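Local coordinates for protein putative aspartyl-tRNA synthetase (Leishmania major, PDB 6OD8) that probably attaches L-aspartate to its cognate tRNA(Asp) in an ATP-dependent reaction, as a class II aminoacyl-tRNA synthetase, at residues R179-K191 against T203-L215. Sequence-based numbering, arbitrary orientation.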
loop_
_atom_site.group_PDB
_atom_site.type_symbol
_atom_site.label_atom_id
_atom_site.label_comp_id
_atom_site.label_asym_id
_atom_site.label_seq_id
_atom_site.Cartn_x
_atom_site.Cartn_y
_atom_site.Cartn_z
ATOM N N ARG A 179 -31.783 20.043 -4.106
ATOM C CA ARG A 179 -32.812 19.818 -3.101
ATOM C C ARG A 179 -33.403 18.420 -3.186
ATOM O O ARG A 179 -34.123 18.013 -2.268
ATOM C CB ARG A 179 -33.929 20.849 -3.234
ATOM C CG ARG A 179 -33.417 22.261 -3.242
ATOM C CD ARG A 179 -34.580 23.267 -3.200
ATOM N NE ARG A 179 -34.064 24.630 -3.113
ATOM C CZ ARG A 179 -33.748 25.231 -1.967
ATOM N NH1 ARG A 179 -33.908 24.592 -0.816
ATOM N NH2 ARG A 179 -33.280 26.475 -1.966
ATOM N N THR A 180 -33.112 17.687 -4.263
ATOM C CA THR A 180 -33.538 16.303 -4.440
ATOM C C THR A 180 -32.342 15.387 -4.175
ATOM O O THR A 180 -31.383 15.367 -4.954
ATOM C CB THR A 180 -34.085 16.086 -5.843
ATOM O OG1 THR A 180 -35.059 17.099 -6.121
ATOM C CG2 THR A 180 -34.726 14.717 -5.947
ATOM N N LEU A 181 -32.385 14.673 -3.063
ATOM C CA LEU A 181 -31.325 13.750 -2.670
ATOM C C LEU A 181 -31.675 12.338 -3.120
ATOM O O LEU A 181 -32.854 11.990 -3.206
ATOM C CB LEU A 181 -31.124 13.767 -1.149
ATOM C CG LEU A 181 -30.671 15.093 -0.539
ATOM C CD1 LEU A 181 -30.589 14.982 0.962
ATOM C CD2 LEU A 181 -29.321 15.498 -1.104
ATOM N N PRO A 182 -30.683 11.494 -3.429
ATOM C CA PRO A 182 -31.008 10.094 -3.761
ATOM C C PRO A 182 -31.636 9.350 -2.597
ATOM O O PRO A 182 -32.374 8.385 -2.811
ATOM C CB PRO A 182 -29.646 9.499 -4.147
ATOM C CG PRO A 182 -28.640 10.368 -3.460
ATOM C CD PRO A 182 -29.236 11.755 -3.441
ATOM N N PHE A 183 -31.325 9.766 -1.372
ATOM C CA PHE A 183 -31.869 9.259 -0.122
ATOM C C PHE A 183 -31.359 10.204 0.949
ATOM O O PHE A 183 -30.389 10.929 0.724
ATOM C CB PHE A 183 -31.435 7.811 0.167
ATOM C CG PHE A 183 -29.949 7.570 -0.002
ATOM C CD1 PHE A 183 -29.457 6.994 -1.163
ATOM C CD2 PHE A 183 -29.053 7.917 0.998
ATOM C CE1 PHE A 183 -28.095 6.778 -1.330
ATOM C CE2 PHE A 183 -27.681 7.704 0.845
ATOM C CZ PHE A 183 -27.205 7.129 -0.321
ATOM N N THR A 184 -32.007 10.189 2.115
ATOM C CA THR A 184 -31.564 11.056 3.202
ATOM C C THR A 184 -30.513 10.361 4.062
ATOM O O THR A 184 -30.444 9.125 4.137
ATOM C CB THR A 184 -32.732 11.478 4.100
ATOM O OG1 THR A 184 -33.261 10.311 4.758
ATOM C CG2 THR A 184 -33.833 12.133 3.283
ATOM N N LEU A 185 -29.699 11.179 4.737
ATOM C CA LEU A 185 -28.721 10.636 5.676
ATOM C C LEU A 185 -29.419 9.907 6.808
ATOM O O LEU A 185 -28.984 8.831 7.246
ATOM C CB LEU A 185 -27.843 11.765 6.221
ATOM C CG LEU A 185 -26.721 12.238 5.304
ATOM C CD1 LEU A 185 -25.695 12.979 6.132
ATOM C CD2 LEU A 185 -26.075 11.070 4.557
ATOM N N GLU A 186 -30.530 10.478 7.274
ATOM C CA GLU A 186 -31.345 9.844 8.303
ATOM C C GLU A 186 -31.730 8.427 7.914
ATOM O O GLU A 186 -31.556 7.488 8.695
ATOM C CB GLU A 186 -32.592 10.692 8.550
ATOM C CG GLU A 186 -32.293 12.079 9.153
ATOM C CD GLU A 186 -31.702 13.114 8.172
ATOM O OE1 GLU A 186 -31.716 12.903 6.934
ATOM O OE2 GLU A 186 -31.227 14.165 8.658
ATOM N N ASP A 187 -32.275 8.255 6.711
ATOM C CA ASP A 187 -32.718 6.933 6.291
ATOM C C ASP A 187 -31.529 5.996 6.093
ATOM O O ASP A 187 -31.585 4.821 6.479
ATOM C CB ASP A 187 -33.536 7.034 5.009
ATOM C CG ASP A 187 -34.901 7.670 5.226
ATOM O OD1 ASP A 187 -35.288 7.944 6.385
ATOM O OD2 ASP A 187 -35.584 7.904 4.215
ATOM N N ALA A 188 -30.444 6.507 5.506
ATOM C CA ALA A 188 -29.261 5.687 5.261
ATOM C C ALA A 188 -28.562 5.278 6.551
ATOM O O ALA A 188 -27.793 4.310 6.536
ATOM C CB ALA A 188 -28.288 6.431 4.343
ATOM N N SER A 189 -28.842 5.970 7.666
ATOM C CA SER A 189 -28.225 5.705 8.960
ATOM C C SER A 189 -29.071 4.822 9.864
ATOM O O SER A 189 -28.594 4.416 10.932
ATOM C CB SER A 189 -27.946 7.020 9.694
ATOM O OG SER A 189 -26.947 7.762 9.019
ATOM N N ARG A 190 -30.303 4.527 9.470
ATOM C CA ARG A 190 -31.233 3.830 10.346
ATOM C C ARG A 190 -30.851 2.355 10.481
ATOM O O ARG A 190 -30.480 1.703 9.500
ATOM C CB ARG A 190 -32.653 3.985 9.795
ATOM C CG ARG A 190 -33.732 3.313 10.626
ATOM C CD ARG A 190 -35.118 3.784 10.236
ATOM N NE ARG A 190 -35.366 5.148 10.686
ATOM C CZ ARG A 190 -35.433 6.200 9.878
ATOM N NH1 ARG A 190 -35.295 6.043 8.571
ATOM N NH2 ARG A 190 -35.650 7.401 10.382
ATOM N N LYS A 191 -30.919 1.841 11.716
ATOM C CA LYS A 191 -30.699 0.415 11.967
ATOM C C LYS A 191 -31.763 -0.413 11.261
ATOM O O LYS A 191 -32.936 -0.030 11.218
ATOM C CB LYS A 191 -30.743 0.111 13.469
ATOM C CG LYS A 191 -29.739 0.870 14.327
ATOM C CD LYS A 191 -29.985 0.625 15.815
ATOM C CE LYS A 191 -29.772 -0.827 16.183
ATOM N NZ LYS A 191 -30.149 -1.101 17.605
ATOM N N THR A 203 -29.119 0.983 -3.930
ATOM C CA THR A 203 -29.298 2.433 -3.946
ATOM C C THR A 203 -28.156 3.128 -3.214
ATOM O O THR A 203 -27.652 4.167 -3.658
ATOM C CB THR A 203 -30.645 2.784 -3.319
ATOM O OG1 THR A 203 -31.671 2.068 -4.011
ATOM C CG2 THR A 203 -30.916 4.283 -3.417
ATOM N N ARG A 204 -27.722 2.537 -2.105
ATOM C CA ARG A 204 -26.561 3.016 -1.360
ATOM C C ARG A 204 -25.322 3.099 -2.243
ATOM O O ARG A 204 -24.613 4.112 -2.255
ATOM C CB ARG A 204 -26.311 2.056 -0.208
ATOM C CG ARG A 204 -26.039 2.651 1.112
ATOM C CD ARG A 204 -25.813 1.529 2.113
ATOM N NE ARG A 204 -26.970 1.326 2.977
ATOM C CZ ARG A 204 -27.200 2.068 4.055
ATOM N NH1 ARG A 204 -26.351 3.043 4.369
ATOM N NH2 ARG A 204 -28.258 1.843 4.817
ATOM N N LEU A 205 -25.025 2.022 -2.972
ATOM C CA LEU A 205 -23.779 1.986 -3.730
ATOM C C LEU A 205 -23.875 2.836 -4.984
ATOM O O LEU A 205 -22.854 3.342 -5.459
ATOM C CB LEU A 205 -23.409 0.539 -4.084
ATOM C CG LEU A 205 -23.275 -0.395 -2.880
ATOM C CD1 LEU A 205 -23.079 -1.892 -3.292
ATOM C CD2 LEU A 205 -22.171 0.066 -1.935
ATOM N N ASN A 206 -25.087 3.028 -5.508
ATOM C CA ASN A 206 -25.266 3.831 -6.710
ATOM C C ASN A 206 -24.960 5.306 -6.480
ATOM O O ASN A 206 -24.664 6.005 -7.449
ATOM C CB ASN A 206 -26.695 3.694 -7.239
ATOM C CG ASN A 206 -26.953 2.343 -7.863
ATOM O OD1 ASN A 206 -26.016 1.606 -8.166
ATOM N ND2 ASN A 206 -28.221 2.008 -8.055
ATOM N N SER A 207 -25.070 5.788 -5.234
ATOM C CA SER A 207 -24.660 7.147 -4.833
ATOM C C SER A 207 -23.772 7.051 -3.589
ATOM O O SER A 207 -24.082 7.580 -2.518
ATOM C CB SER A 207 -25.849 8.058 -4.542
ATOM O OG SER A 207 -26.752 8.104 -5.627
ATOM N N ARG A 208 -22.637 6.371 -3.757
ATOM C CA ARG A 208 -21.768 6.059 -2.634
ATOM C C ARG A 208 -21.255 7.314 -1.942
ATOM O O ARG A 208 -21.009 7.286 -0.729
ATOM C CB ARG A 208 -20.597 5.191 -3.117
ATOM C CG ARG A 208 -19.615 4.834 -2.047
ATOM C CD ARG A 208 -20.283 4.039 -0.941
ATOM N NE ARG A 208 -19.604 2.767 -0.754
ATOM C CZ ARG A 208 -19.898 1.892 0.198
ATOM N NH1 ARG A 208 -20.855 2.164 1.070
ATOM N NH2 ARG A 208 -19.224 0.751 0.285
ATOM N N TRP A 209 -21.100 8.419 -2.686
ATOM C CA TRP A 209 -20.627 9.665 -2.082
ATOM C C TRP A 209 -21.601 10.182 -1.038
ATOM O O TRP A 209 -21.186 10.834 -0.070
ATOM C CB TRP A 209 -20.389 10.730 -3.158
ATOM C CG TRP A 209 -21.516 10.846 -4.155
ATOM C CD1 TRP A 209 -22.587 11.701 -4.107
ATOM C CD2 TRP A 209 -21.677 10.069 -5.344
ATOM N NE1 TRP A 209 -23.397 11.500 -5.198
ATOM C CE2 TRP A 209 -22.867 10.494 -5.965
ATOM C CE3 TRP A 209 -20.935 9.033 -5.934
ATOM C CZ2 TRP A 209 -23.334 9.927 -7.164
ATOM C CZ3 TRP A 209 -21.402 8.474 -7.123
ATOM C CH2 TRP A 209 -22.586 8.926 -7.723
ATOM N N MET A 210 -22.895 9.917 -1.212
ATOM C CA MET A 210 -23.850 10.266 -0.165
ATOM C C MET A 210 -23.735 9.305 1.018
ATOM O O MET A 210 -23.701 9.726 2.187
ATOM C CB MET A 210 -25.272 10.253 -0.745
ATOM C CG MET A 210 -26.346 10.703 0.193
ATOM S SD MET A 210 -26.240 12.494 0.532
ATOM C CE MET A 210 -27.565 12.633 1.728
ATOM N N ASP A 211 -23.711 8.005 0.726
ATOM C CA ASP A 211 -23.640 6.988 1.780
ATOM C C ASP A 211 -22.428 7.184 2.678
ATOM O O ASP A 211 -22.510 6.983 3.899
ATOM C CB ASP A 211 -23.585 5.589 1.172
ATOM C CG ASP A 211 -23.305 4.523 2.235
ATOM O OD1 ASP A 211 -24.232 4.195 2.999
ATOM O OD2 ASP A 211 -22.144 4.091 2.362
ATOM N N LEU A 212 -21.279 7.544 2.095
ATOM C CA LEU A 212 -20.070 7.633 2.895
ATOM C C LEU A 212 -20.178 8.700 3.976
ATOM O O LEU A 212 -19.381 8.690 4.914
ATOM C CB LEU A 212 -18.847 7.917 2.001
ATOM C CG LEU A 212 -18.366 6.796 1.069
ATOM C CD1 LEU A 212 -17.344 7.312 0.040
ATOM C CD2 LEU A 212 -17.770 5.632 1.881
ATOM N N ARG A 213 -21.120 9.640 3.847
ATOM C CA ARG A 213 -21.272 10.706 4.828
ATOM C C ARG A 213 -21.897 10.225 6.135
ATOM O O ARG A 213 -21.859 10.967 7.119
ATOM C CB ARG A 213 -22.121 11.845 4.234
ATOM C CG ARG A 213 -21.560 12.386 2.920
ATOM C CD ARG A 213 -22.523 13.394 2.252
ATOM N NE ARG A 213 -22.108 13.592 0.861
ATOM C CZ ARG A 213 -22.652 14.460 0.020
ATOM N NH1 ARG A 213 -23.657 15.246 0.406
ATOM N NH2 ARG A 213 -22.173 14.540 -1.209
ATOM N N THR A 214 -22.489 9.029 6.165
ATOM C CA THR A 214 -23.081 8.516 7.390
ATOM C C THR A 214 -21.991 8.137 8.387
ATOM O O THR A 214 -20.841 7.887 8.022
ATOM C CB THR A 214 -23.981 7.294 7.118
ATOM O OG1 THR A 214 -23.177 6.214 6.649
ATOM C CG2 THR A 214 -25.057 7.616 6.069
ATOM N N LEU A 215 -22.363 8.132 9.673
ATOM C CA LEU A 215 -21.390 7.821 10.721
ATOM C C LEU A 215 -20.772 6.455 10.506
ATOM O O LEU A 215 -19.545 6.306 10.528
ATOM C CB LEU A 215 -22.052 7.874 12.108
ATOM C CG LEU A 215 -22.478 9.237 12.640
ATOM C CD1 LEU A 215 -23.248 9.053 13.960
ATOM C CD2 LEU A 215 -21.265 10.078 12.855
HETATM O O HOH W 1 -25.072 8.753 10.343
#
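Phe183 and Met210 form the tight centre of this contact. Phe183 CE2 lies 3.3 Å from Met210 CG, and the two side chains run past each other in opposite directions. The phenyl group takes the position between its backbone N and carbonyl carbon (chi1 48°), which directs it into the 203-215 segment. Thr203 O and Asp211 N come to the ring edge, near its plane, while Thr203 CG2 sits 3.8 Å from Phe183 CD1. Met210 bends at chi2 (70°) and carries its methyl to the neighbouring leucines. Met210 CE is 3.6 Å from Leu185 CD2 and also touches Leu181 CD1. A second packed patch forms where Thr214 CG2 meets Ala188 CB and Ser189 OG.

A polar clamp flanks this apolar patch. Arg204 grips Ala188 O end-on with two nitrogens, NH1 at 2.9 Å and NH2 at 3.0 Å. The carbonyl oxygen lies near the guanidinium plane and also accepts from Gln355. Asp211 OD1 receives a straighter bond from Arg204 NH1 (157°). Together with the two bonds to Ala188 O, this holds the guanidinium in its plane. Arg208 reaches Asp211 OD2 and extends the salt-bridge network.

The side toward solvent is looser. There the exposed Pro182 rests CB on OG of the partly exposed Ser207 at 3.5 Å. Arg213 turns its polar end to Glu140 and to Leu518 O of the second subunit, whose Leu518 also packs on Leu181 and Pro182.

Thr184 N-caps helix 185-189 through Asp187 N, and Thr214 stands at the N-cap of helix 215-237. Segment 179-191 follows strand 170-173 of the small beta sheet, and 203-215 leads into helix 215-237. The contact thus lies where the OB-fold anticodon-binding part meets the class II catalytic part, the two-part architecture known for aspartyl-tRNA synthetases.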